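Local coordinates for protein nicotinate phosphoribosyltransferase (Saccharomyces cerevisiae, PDB 1VLP) that catalyses the ATP-dependent formation of nicotinate ribonucleotide from nicotinate and phosphoribosyl diphosphate, the first step from nicotinic acid toward NAD, at residues R192-L197 / T225-F230; D201-G206 / N368-F373; F294-S299 / D325-P330; V313-K318 / K334-S339. All blocks are in the same frame, centred on the assembly; numbering follows the deposited sequence.

Contact 1: R192-L197 / T225-F230; sequences RRRRSL and TSNILF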
# COMPACT_ATOMS: atom_id res chain seq x y z
N ARG A 192 1.22 6.52 1.71
CA ARG A 192 2.60 6.21 2.03
C ARG A 192 3.58 7.24 1.49
O ARG A 192 4.56 7.57 2.15
CB ARG A 192 2.97 4.86 1.48
CG ARG A 192 2.41 3.76 2.29
CD ARG A 192 2.71 2.43 1.62
NE ARG A 192 1.87 2.26 0.45
CZ ARG A 192 1.98 1.24 -0.37
NH1 ARG A 192 2.90 0.30 -0.12
NH2 ARG A 192 1.19 1.16 -1.44
N ARG A 193 3.26 7.83 0.34
CA ARG A 193 4.19 8.83 -0.17
C ARG A 193 3.67 10.25 -0.19
O ARG A 193 4.15 11.07 -0.97
CB ARG A 193 4.78 8.41 -1.49
CG ARG A 193 6.03 7.54 -1.28
CD ARG A 193 6.68 7.22 -2.61
NE ARG A 193 7.41 5.97 -2.54
CZ ARG A 193 8.01 5.40 -3.58
NH1 ARG A 193 7.95 5.97 -4.78
NH2 ARG A 193 8.65 4.26 -3.41
N ARG A 194 2.70 10.55 0.67
CA ARG A 194 2.21 11.88 0.75
C ARG A 194 3.34 12.85 1.16
O ARG A 194 4.23 12.52 1.98
CB ARG A 194 1.05 11.98 1.74
CG ARG A 194 1.44 11.77 3.16
CD ARG A 194 0.18 11.46 4.00
NE ARG A 194 0.47 11.42 5.41
CZ ARG A 194 -0.35 10.93 6.35
NH1 ARG A 194 -1.52 10.39 6.02
NH2 ARG A 194 0.05 10.92 7.62
N ARG A 195 3.26 14.05 0.61
CA ARG A 195 4.21 15.09 0.98
C ARG A 195 4.04 15.52 2.46
O ARG A 195 5.04 15.83 3.18
CB ARG A 195 4.10 16.28 0.04
CG ARG A 195 5.13 17.32 0.41
CD ARG A 195 5.48 18.22 -0.78
NE ARG A 195 6.10 17.44 -1.84
CZ ARG A 195 6.95 17.90 -2.74
NH1 ARG A 195 7.42 19.13 -2.69
NH2 ARG A 195 7.38 17.09 -3.69
N SER A 196 2.78 15.43 2.92
CA SER A 196 2.41 15.70 4.28
C SER A 196 0.96 15.23 4.49
O SER A 196 0.23 14.99 3.53
CB SER A 196 2.49 17.19 4.59
OG SER A 196 1.51 17.92 3.86
N LEU A 197 0.59 15.09 5.75
CA LEU A 197 -0.83 14.82 6.12
C LEU A 197 -1.74 15.90 5.54
O LEU A 197 -2.74 15.59 4.91
CB LEU A 197 -0.94 14.75 7.63
CG LEU A 197 -2.35 14.50 8.18
CD1 LEU A 197 -2.91 13.20 7.74
CD2 LEU A 197 -2.23 14.54 9.70
N THR A 225 -11.08 5.67 -0.54
CA THR A 225 -9.65 5.88 -0.26
C THR A 225 -9.13 4.71 0.53
O THR A 225 -9.84 4.10 1.35
CB THR A 225 -9.36 7.22 0.50
OG1 THR A 225 -7.96 7.30 0.86
CG2 THR A 225 -10.24 7.40 1.66
N SER A 226 -7.86 4.39 0.27
CA SER A 226 -7.20 3.42 1.13
C SER A 226 -7.00 3.88 2.57
O SER A 226 -6.84 3.07 3.47
CB SER A 226 -5.88 2.93 0.54
OG SER A 226 -4.89 3.90 0.59
N ASN A 227 -7.00 5.19 2.80
CA ASN A 227 -6.70 5.71 4.12
C ASN A 227 -7.97 5.69 4.97
O ASN A 227 -8.96 6.43 4.71
CB ASN A 227 -6.12 7.11 3.99
CG ASN A 227 -5.66 7.66 5.32
OD1 ASN A 227 -6.48 7.92 6.21
ND2 ASN A 227 -4.35 7.83 5.49
N ILE A 228 -7.96 4.84 5.98
CA ILE A 228 -9.17 4.60 6.73
C ILE A 228 -9.61 5.87 7.44
O ILE A 228 -10.83 6.16 7.52
CB ILE A 228 -8.98 3.46 7.75
CG1 ILE A 228 -8.43 2.19 7.12
CG2 ILE A 228 -10.27 3.14 8.44
CD1 ILE A 228 -8.02 1.19 8.17
N LEU A 229 -8.65 6.66 7.95
CA LEU A 229 -9.00 7.90 8.67
C LEU A 229 -9.70 8.91 7.75
O LEU A 229 -10.69 9.50 8.16
CB LEU A 229 -7.75 8.55 9.31
CG LEU A 229 -8.04 9.62 10.35
CD1 LEU A 229 -8.84 9.04 11.48
CD2 LEU A 229 -6.79 10.14 10.89
N PHE A 230 -9.17 9.07 6.54
CA PHE A 230 -9.78 9.97 5.54
C PHE A 230 -11.08 9.42 5.01
O PHE A 230 -11.98 10.19 4.71
CB PHE A 230 -8.82 10.30 4.41
CG PHE A 230 -7.76 11.32 4.81
CD1 PHE A 230 -8.15 12.56 5.25
CD2 PHE A 230 -6.42 11.04 4.71
CE1 PHE A 230 -7.22 13.53 5.60
CE2 PHE A 230 -5.42 12.03 5.09
CZ PHE A 230 -5.85 13.26 5.54
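The guanidinium of Arg194 meets Asn227 at its edge, with ND2 of Asn227 3.9 Å from NH1 of Arg194 and the guanidinium and amide planes turned by 34°. Both of these nitrogens are donors, so they only pack. The same NH1 lies at the edge of the Phe230 ring, 4.3 Å from CE2. Over one face of the guanidinium sits the methyl CD1 of Leu197, 3.3 Å above the plane and displaced toward the rim; this methyl also approaches the Phe230 ring obliquely, 3.7 Å from CZ. Arg194 sends CG between its own backbone N and carbonyl carbon (chi1 68°) and then runs extended to NE, which carries the charged end to the Asn227 side. Its real polar partners lie beyond the two segments: NH1 forms a salt bridge with Asp23 and a hydrogen bond with Gln200, which probably balances the buried charge. Asn227 uses its other amide atom locally, OD1 accepting from Phe230 N at 2.9 Å, with the donor tilted 24° from the carbonyl plane. With an alanine in place of Asn227 the OD1 acceptor goes, and Phe230 N would probably be left without its cap, the first turn of the helix less firmly fixed beside Arg194. Just upstream, Thr225 OG1 accepts from Asn227 N at 3.0 Å. An ST turn thus leads from strand 222-225 into the N-cap of helix 228-234, a strand-to-helix junction of the alpha/beta core of a type II phosphoribosyltransferase, near Phe189, which probably contacts nicotinate.

Contact 2: D201-G206 / N368-F373; sequences DLIMQG and NFTNDF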
# COMPACT_ATOMS: atom_id res chain seq x y z
N ASP A 201 -4.95 15.64 2.94
CA ASP A 201 -6.22 16.26 3.27
C ASP A 201 -6.74 17.25 2.20
O ASP A 201 -7.93 17.26 1.84
CB ASP A 201 -6.14 16.94 4.62
CG ASP A 201 -7.49 17.49 5.05
OD1 ASP A 201 -8.41 16.69 5.37
OD2 ASP A 201 -7.63 18.71 5.04
N LEU A 202 -5.82 18.05 1.65
CA LEU A 202 -6.21 18.99 0.60
C LEU A 202 -6.63 18.29 -0.67
O LEU A 202 -7.60 18.70 -1.29
CB LEU A 202 -5.08 19.97 0.28
CG LEU A 202 -4.83 21.05 1.32
CD1 LEU A 202 -3.54 21.74 0.92
CD2 LEU A 202 -6.02 21.97 1.38
N ILE A 203 -5.94 17.21 -1.06
CA ILE A 203 -6.35 16.45 -2.25
C ILE A 203 -7.68 15.70 -2.01
O ILE A 203 -8.50 15.61 -2.91
CB ILE A 203 -5.19 15.65 -2.90
CG1 ILE A 203 -4.82 14.43 -2.09
CG2 ILE A 203 -4.02 16.57 -3.20
CD1 ILE A 203 -5.73 13.25 -2.35
N MSE A 204 -7.93 15.28 -0.78
CA MSE A 204 -9.24 14.69 -0.44
C MSE A 204 -10.34 15.73 -0.64
O MSE A 204 -11.41 15.44 -1.22
CB MSE A 204 -9.27 14.18 1.01
CG MSE A 204 -8.54 12.85 1.27
SE MSE A 204 -9.16 11.37 0.13
CE MSE A 204 -11.08 11.33 0.74
N GLN A 205 -10.10 16.94 -0.14
CA GLN A 205 -10.99 18.10 -0.41
C GLN A 205 -11.27 18.31 -1.88
O GLN A 205 -12.45 18.51 -2.26
CB GLN A 205 -10.43 19.38 0.24
CG GLN A 205 -10.49 19.35 1.74
CD GLN A 205 -9.98 20.67 2.33
OE1 GLN A 205 -10.37 21.73 1.86
NE2 GLN A 205 -9.08 20.61 3.31
N GLY A 206 -10.24 18.22 -2.71
CA GLY A 206 -10.40 18.42 -4.18
C GLY A 206 -11.23 17.37 -4.87
O GLY A 206 -12.14 17.67 -5.67
N ASN A 368 0.70 10.15 -7.41
CA ASN A 368 0.29 11.24 -8.25
C ASN A 368 -0.72 12.16 -7.58
O ASN A 368 -0.77 13.34 -7.91
CB ASN A 368 -0.25 10.71 -9.57
CG ASN A 368 -0.58 11.81 -10.52
OD1 ASN A 368 -1.72 12.22 -10.62
ND2 ASN A 368 0.42 12.28 -11.23
N PHE A 369 -1.55 11.62 -6.68
CA PHE A 369 -2.49 12.45 -5.96
C PHE A 369 -1.81 13.28 -4.85
O PHE A 369 -2.00 14.48 -4.74
CB PHE A 369 -3.66 11.64 -5.37
CG PHE A 369 -4.92 11.66 -6.21
CD1 PHE A 369 -5.47 12.88 -6.68
CD2 PHE A 369 -5.56 10.48 -6.55
CE1 PHE A 369 -6.65 12.90 -7.46
CE2 PHE A 369 -6.74 10.49 -7.35
CZ PHE A 369 -7.26 11.71 -7.82
N THR A 370 -1.04 12.61 -3.99
CA THR A 370 -0.59 13.19 -2.71
C THR A 370 0.84 13.76 -2.74
O THR A 370 1.30 14.31 -1.73
CB THR A 370 -0.65 12.10 -1.61
OG1 THR A 370 0.21 11.01 -2.01
CG2 THR A 370 -2.11 11.66 -1.45
N ASN A 371 1.56 13.60 -3.86
CA ASN A 371 2.90 14.13 -3.99
C ASN A 371 3.22 14.60 -5.41
O ASN A 371 4.21 14.19 -6.01
CB ASN A 371 3.96 13.16 -3.38
CG ASN A 371 5.15 13.89 -2.81
OD1 ASN A 371 5.47 14.98 -3.24
ND2 ASN A 371 5.87 13.24 -1.90
N ASP A 372 2.38 15.52 -5.90
CA ASP A 372 2.49 16.15 -7.20
C ASP A 372 2.65 17.67 -6.99
O ASP A 372 1.66 18.39 -6.92
CB ASP A 372 1.25 15.83 -8.07
CG ASP A 372 1.36 16.41 -9.49
OD1 ASP A 372 2.46 16.89 -9.84
OD2 ASP A 372 0.38 16.40 -10.26
N PHE A 373 3.91 18.10 -6.84
CA PHE A 373 4.29 19.48 -6.49
C PHE A 373 5.31 20.00 -7.49
O PHE A 373 6.13 19.23 -8.05
CB PHE A 373 4.88 19.53 -5.09
CG PHE A 373 3.87 19.36 -4.01
CD1 PHE A 373 3.38 18.11 -3.69
CD2 PHE A 373 3.40 20.45 -3.30
CE1 PHE A 373 2.45 17.96 -2.69
CE2 PHE A 373 2.47 20.31 -2.30
CZ PHE A 373 1.98 19.09 -1.99
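The backbones come nearest at Ile203 and Thr370, whose CA atoms lie 6.6 Å apart where the short helix 367-370 abuts the flank of helix 197-213. Ile203 carries the contact on its own helix, spreading both branches over the end of the other. Its CG1 sits between the backbone N and the carbonyl carbon (chi1 74°), 3.9 Å from the methyl CG2 of Thr370, and a chi2 of 82° then brings CD1 to 4.0 Å from Phe369 CB. The second branch, CG2, rests 3.3 Å from the peptide oxygen Phe369 O. All three touching residues are buried and meet by van der Waals packing, methyls against carbons and one peptide oxygen. Thr370 offers Ile203 its methyl, whereas its hydroxyl OG1 is hydrogen-bonded to Gly190 O. Replacement of Ile203 by alanine would probably open a gap beside Phe369 CB and the Thr370 methyl, leaving the end of helix 367-370 less well seated. The Thr370 side chain is about 5 Å from that of Thr367, which probably binds phosphoribosyl diphosphate. Gln205 NE2 donates a hydrogen bond to Asp201 OD2 (3.0 Å) from above the carboxylate plane, and Asp201 also pairs with Lys233. Helix 197-213 is packed from several directions: Ile203 also touches Gln168 and Ala172 of helix 168-181, Met204 leans on Phe230 and Tyr234 of helix 228-234, and Phe369 lies against Ile207.

Contact 3: F294-S299 / D325-P330; sequences FRPPYS and DVLKLP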
# COMPACT_ATOMS: atom_id res chain seq x y z
N PHE A 294 -5.36 -20.87 -9.93
CA PHE A 294 -6.50 -19.93 -9.99
C PHE A 294 -7.68 -20.49 -10.80
O PHE A 294 -7.87 -20.18 -12.00
CB PHE A 294 -6.05 -18.58 -10.55
CG PHE A 294 -6.95 -17.42 -10.19
CD1 PHE A 294 -7.40 -17.22 -8.85
CD2 PHE A 294 -7.22 -16.44 -11.12
CE1 PHE A 294 -8.14 -16.13 -8.48
CE2 PHE A 294 -7.99 -15.31 -10.72
CZ PHE A 294 -8.43 -15.16 -9.41
N ARG A 295 -8.39 -21.39 -10.14
CA ARG A 295 -9.57 -22.04 -10.69
C ARG A 295 -10.55 -22.24 -9.53
O ARG A 295 -10.20 -21.94 -8.37
CB ARG A 295 -9.17 -23.34 -11.37
CG ARG A 295 -8.54 -24.31 -10.50
CD ARG A 295 -7.88 -25.41 -11.36
NE ARG A 295 -6.68 -25.96 -10.71
CZ ARG A 295 -5.92 -26.92 -11.22
NH1 ARG A 295 -6.20 -27.48 -12.40
NH2 ARG A 295 -4.86 -27.33 -10.53
N PRO A 296 -11.79 -22.68 -9.82
CA PRO A 296 -12.80 -22.76 -8.78
C PRO A 296 -12.30 -23.63 -7.62
O PRO A 296 -11.58 -24.60 -7.85
CB PRO A 296 -14.01 -23.34 -9.52
CG PRO A 296 -13.82 -22.93 -10.93
CD PRO A 296 -12.34 -23.08 -11.12
N PRO A 297 -12.60 -23.25 -6.37
CA PRO A 297 -13.46 -22.13 -5.91
C PRO A 297 -12.78 -20.74 -5.87
O PRO A 297 -13.46 -19.71 -5.82
CB PRO A 297 -13.84 -22.58 -4.49
CG PRO A 297 -12.60 -23.31 -4.01
CD PRO A 297 -11.99 -23.98 -5.23
N TYR A 298 -11.45 -20.73 -5.87
CA TYR A 298 -10.63 -19.48 -5.74
C TYR A 298 -11.04 -18.41 -6.74
O TYR A 298 -11.29 -17.25 -6.36
CB TYR A 298 -9.17 -19.85 -5.94
CG TYR A 298 -8.75 -20.87 -4.96
CD1 TYR A 298 -8.60 -20.55 -3.61
CD2 TYR A 298 -8.56 -22.19 -5.34
CE1 TYR A 298 -8.21 -21.54 -2.69
CE2 TYR A 298 -8.20 -23.15 -4.43
CZ TYR A 298 -8.02 -22.82 -3.12
OH TYR A 298 -7.67 -23.84 -2.25
N SER A 299 -11.13 -18.80 -8.02
CA SER A 299 -11.43 -17.86 -9.10
C SER A 299 -12.85 -17.35 -9.04
O SER A 299 -13.16 -16.34 -9.64
CB SER A 299 -11.15 -18.47 -10.49
OG SER A 299 -11.70 -19.75 -10.63
N ASP A 325 -11.38 -17.71 -21.57
CA ASP A 325 -11.02 -18.91 -22.32
C ASP A 325 -10.76 -20.11 -21.42
O ASP A 325 -11.32 -21.19 -21.67
CB ASP A 325 -9.83 -18.65 -23.24
CG ASP A 325 -10.14 -17.64 -24.38
OD1 ASP A 325 -11.32 -17.44 -24.71
OD2 ASP A 325 -9.17 -17.04 -24.91
N VAL A 326 -9.92 -19.97 -20.39
CA VAL A 326 -9.58 -21.12 -19.56
C VAL A 326 -10.70 -21.43 -18.60
O VAL A 326 -11.10 -22.59 -18.45
CB VAL A 326 -8.24 -20.92 -18.84
CG1 VAL A 326 -7.89 -22.16 -18.02
CG2 VAL A 326 -7.11 -20.64 -19.90
N LEU A 327 -11.18 -20.40 -17.92
CA LEU A 327 -12.23 -20.56 -16.92
C LEU A 327 -13.63 -20.39 -17.46
O LEU A 327 -14.58 -20.60 -16.73
CB LEU A 327 -12.00 -19.58 -15.75
CG LEU A 327 -10.66 -19.72 -15.01
CD1 LEU A 327 -10.61 -18.70 -13.85
CD2 LEU A 327 -10.50 -21.13 -14.51
N LYS A 328 -13.77 -20.02 -18.74
CA LYS A 328 -15.08 -19.98 -19.40
C LYS A 328 -16.05 -19.04 -18.71
O LYS A 328 -17.26 -19.28 -18.71
CB LYS A 328 -15.66 -21.40 -19.53
CG LYS A 328 -15.03 -22.23 -20.61
CD LYS A 328 -13.67 -22.61 -20.33
CE LYS A 328 -13.25 -23.80 -21.20
NZ LYS A 328 -11.76 -23.93 -21.30
N LEU A 329 -15.56 -17.93 -18.15
CA LEU A 329 -16.45 -16.93 -17.58
C LEU A 329 -16.89 -15.95 -18.65
O LEU A 329 -16.10 -15.64 -19.54
CB LEU A 329 -15.79 -16.17 -16.42
CG LEU A 329 -15.26 -17.07 -15.30
CD1 LEU A 329 -14.63 -16.30 -14.20
CD2 LEU A 329 -16.39 -17.95 -14.77
N PRO A 330 -18.11 -15.42 -18.52
CA PRO A 330 -18.54 -14.39 -19.46
C PRO A 330 -17.67 -13.14 -19.39
O PRO A 330 -17.07 -12.84 -18.33
CB PRO A 330 -19.96 -14.04 -19.00
CG PRO A 330 -20.40 -15.17 -18.14
CD PRO A 330 -19.14 -15.70 -17.51
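This is a partly buried apolar contact near the protein surface, in which Leu327, at the C-terminal end of helix 312-326, plugs into the loop that leads to helix 298-301. The leucine side chain points at the loop, with CG anti to the carbonyl carbon (chi1 -59°), and its two methyls divide the work. CD1 presses on Ser299, 3.4 Å from CB, a separation tighter than usual for two carbons, and also lies 3.6 Å from Phe294 O. CD2 meets the backbone of the loop, 4.0 Å from Arg295 CA, and reaches the Pro296 ring at CD, 4.3 Å away. Within the loop, Ser299 CA lies over one face of the Phe294 ring, displaced toward its rim. Phe294 O, although brushed by the leucine methyls, has a polar partner in His322 NE2. The other chain leaves the helical path at Lys328, which has a positive phi of 59°; its side chain folds back so that NZ donates to Asp325 O at 2.8 Å, in the carbonyl plane, and to Val326 O at 3.2 Å from above the plane. Around the contact, Leu327 also touches His322 of helix 312-326 and Leu329 packs on Tyr323 of the same helix, while Tyr298 faces helix 260-272 and the Phe294 ring meets that of Phe290 from helix 287-291.

Contact 4: V313-K318 / K334-S339; sequences VEYTKK and KIICYS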
# COMPACT_ATOMS: atom_id res chain seq x y z
N VAL A 313 -1.05 -3.55 -20.28
CA VAL A 313 -1.82 -4.03 -21.43
C VAL A 313 -1.58 -5.51 -21.64
O VAL A 313 -2.53 -6.28 -21.78
CB VAL A 313 -1.52 -3.22 -22.67
CG1 VAL A 313 -2.27 -3.78 -23.88
CG2 VAL A 313 -1.90 -1.74 -22.38
N GLU A 314 -0.32 -5.92 -21.57
CA GLU A 314 0.03 -7.33 -21.67
C GLU A 314 -0.61 -8.14 -20.54
O GLU A 314 -1.18 -9.20 -20.81
CB GLU A 314 1.55 -7.53 -21.78
CG GLU A 314 2.13 -7.13 -23.17
CD GLU A 314 1.39 -7.79 -24.36
OE1 GLU A 314 1.28 -9.05 -24.41
OE2 GLU A 314 0.90 -7.05 -25.24
N TYR A 315 -0.54 -7.62 -19.31
CA TYR A 315 -1.26 -8.23 -18.17
C TYR A 315 -2.74 -8.42 -18.45
O TYR A 315 -3.31 -9.47 -18.20
CB TYR A 315 -1.06 -7.39 -16.92
CG TYR A 315 -1.62 -8.04 -15.69
CD1 TYR A 315 -0.89 -9.02 -15.03
CD2 TYR A 315 -2.84 -7.67 -15.18
CE1 TYR A 315 -1.39 -9.58 -13.86
CE2 TYR A 315 -3.34 -8.22 -14.03
CZ TYR A 315 -2.61 -9.17 -13.36
OH TYR A 315 -3.14 -9.75 -12.22
N THR A 316 -3.37 -7.40 -18.98
CA THR A 316 -4.81 -7.42 -19.22
C THR A 316 -5.19 -8.54 -20.19
O THR A 316 -6.16 -9.28 -19.98
CB THR A 316 -5.25 -6.02 -19.76
OG1 THR A 316 -4.94 -5.00 -18.78
CG2 THR A 316 -6.79 -5.95 -20.11
N LYS A 317 -4.41 -8.68 -21.25
CA LYS A 317 -4.65 -9.71 -22.24
C LYS A 317 -4.54 -11.09 -21.60
O LYS A 317 -5.37 -11.94 -21.86
CB LYS A 317 -3.70 -9.54 -23.42
CG LYS A 317 -4.03 -8.30 -24.27
CD LYS A 317 -3.38 -8.32 -25.66
CE LYS A 317 -1.93 -8.33 -25.64
NZ LYS A 317 -1.37 -8.09 -27.04
N LYS A 318 -3.50 -11.26 -20.78
CA LYS A 318 -3.18 -12.56 -20.17
C LYS A 318 -4.31 -13.00 -19.24
O LYS A 318 -4.76 -14.17 -19.26
CB LYS A 318 -1.85 -12.48 -19.42
CG LYS A 318 -1.46 -13.76 -18.68
CD LYS A 318 -0.10 -13.64 -17.96
CE LYS A 318 1.02 -14.14 -18.83
NZ LYS A 318 2.30 -13.86 -18.16
N LYS A 334 -15.34 -10.16 -14.20
CA LYS A 334 -14.23 -9.89 -13.24
C LYS A 334 -13.51 -8.53 -13.47
O LYS A 334 -13.58 -7.93 -14.58
CB LYS A 334 -13.25 -11.07 -13.28
CG LYS A 334 -13.90 -12.44 -12.95
CD LYS A 334 -14.30 -12.54 -11.50
CE LYS A 334 -14.83 -13.93 -11.14
NZ LYS A 334 -15.24 -14.01 -9.70
N ILE A 335 -12.84 -8.08 -12.42
CA ILE A 335 -12.22 -6.78 -12.31
C ILE A 335 -10.70 -6.93 -12.43
O ILE A 335 -10.13 -7.86 -11.86
CB ILE A 335 -12.53 -6.11 -10.89
CG1 ILE A 335 -14.02 -5.82 -10.81
CG2 ILE A 335 -11.72 -4.84 -10.68
CD1 ILE A 335 -14.53 -5.53 -9.38
N ILE A 336 -10.05 -6.01 -13.16
CA ILE A 336 -8.66 -5.71 -12.97
C ILE A 336 -8.53 -4.33 -12.33
O ILE A 336 -9.08 -3.35 -12.79
CB ILE A 336 -7.81 -5.71 -14.29
CG1 ILE A 336 -7.91 -7.04 -15.01
CG2 ILE A 336 -6.37 -5.36 -13.98
CD1 ILE A 336 -7.17 -7.11 -16.29
N CYS A 337 -7.82 -4.31 -11.21
CA CYS A 337 -7.49 -3.06 -10.53
C CYS A 337 -6.02 -2.71 -10.83
O CYS A 337 -5.12 -3.44 -10.46
CB CYS A 337 -7.68 -3.23 -9.05
SG CYS A 337 -7.24 -1.68 -8.20
N TYR A 338 -5.81 -1.63 -11.56
CA TYR A 338 -4.51 -1.14 -11.94
C TYR A 338 -4.03 -0.18 -10.85
O TYR A 338 -4.72 0.79 -10.52
CB TYR A 338 -4.62 -0.38 -13.25
CG TYR A 338 -5.16 -1.21 -14.41
CD1 TYR A 338 -4.33 -1.95 -15.21
CD2 TYR A 338 -6.51 -1.24 -14.68
CE1 TYR A 338 -4.84 -2.67 -16.27
CE2 TYR A 338 -7.04 -2.00 -15.72
CZ TYR A 338 -6.19 -2.72 -16.52
OH TYR A 338 -6.74 -3.43 -17.54
N SER A 339 -2.86 -0.48 -10.29
CA SER A 339 -2.41 0.29 -9.12
C SER A 339 -0.95 0.72 -9.11
O SER A 339 -0.45 1.15 -8.06
CB SER A 339 -2.73 -0.52 -7.84
OG SER A 339 -1.93 -1.70 -7.78
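Thr316 and Tyr338 make the tight part of this contact: Tyr338 OH donates to Thr316 OG1 at 2.7 Å, the threonine oxygen lying in the plane of the ring at its edge. Thr316 OG1 is anti to the carbonyl carbon (chi1 -60°), a position from which it also bonds to Pro312 O one turn back, so the buried hydroxyl is gripped by two partners. Ile336 fills the space next to this bond. Its CD1 rests 3.8 Å from Thr316 CA, and its CG2 stands 3.6 Å above one face of the Tyr338 ring, offset toward the rim. The same CG2 meets the edge of the Tyr315 ring more loosely, 4.2 Å from CE2, while the hydroxyl of Tyr315 is tied to Thr282. Helix 313-318 and strand 335-338 run nearly antiparallel, at 164°, with their axes 10.5 Å apart, as expected where the helix of a beta-alpha-beta crossover packs on the strand that follows it. The residues turned to solvent are charged: Lys317, directed away from the strand, forms a salt bridge with Glu314, its hydrogen bond weak, and Lys318 pairs with Asp288. The buried hydroxyls are linked in series beside Ile336, Tyr338 to Thr316 to Pro312 O, while the lysine charges stay at the solvent side, consistent with one directional bond across the contact, set in apolar packing, fixing helix against strand.

Overall arrangement
Contacts 1, 2 and 4 are buried, whereas contact 3 is partly buried and lies near the surface, its centre about 27 Å from that of the chain. Contacts 1 and 2 adjoin, sharing helix 197-213 and joined by Asn371, which probably bonds to Arg193 O and Arg195 NH2. Contacts 3 and 4 belong to another part of the parallel alpha/beta core: both use helix 312-326, at its end and its beginning respectively, and Lys334 packs on Ser299 between them. The chemistry follows position. A salt-bridged arginine and a helix cap characterise contact 1, apolar packing contacts 2 and 3, and a hydroxyl pair contact 4. Contacts 3 and 4 are nested within the loop closed by contact 2.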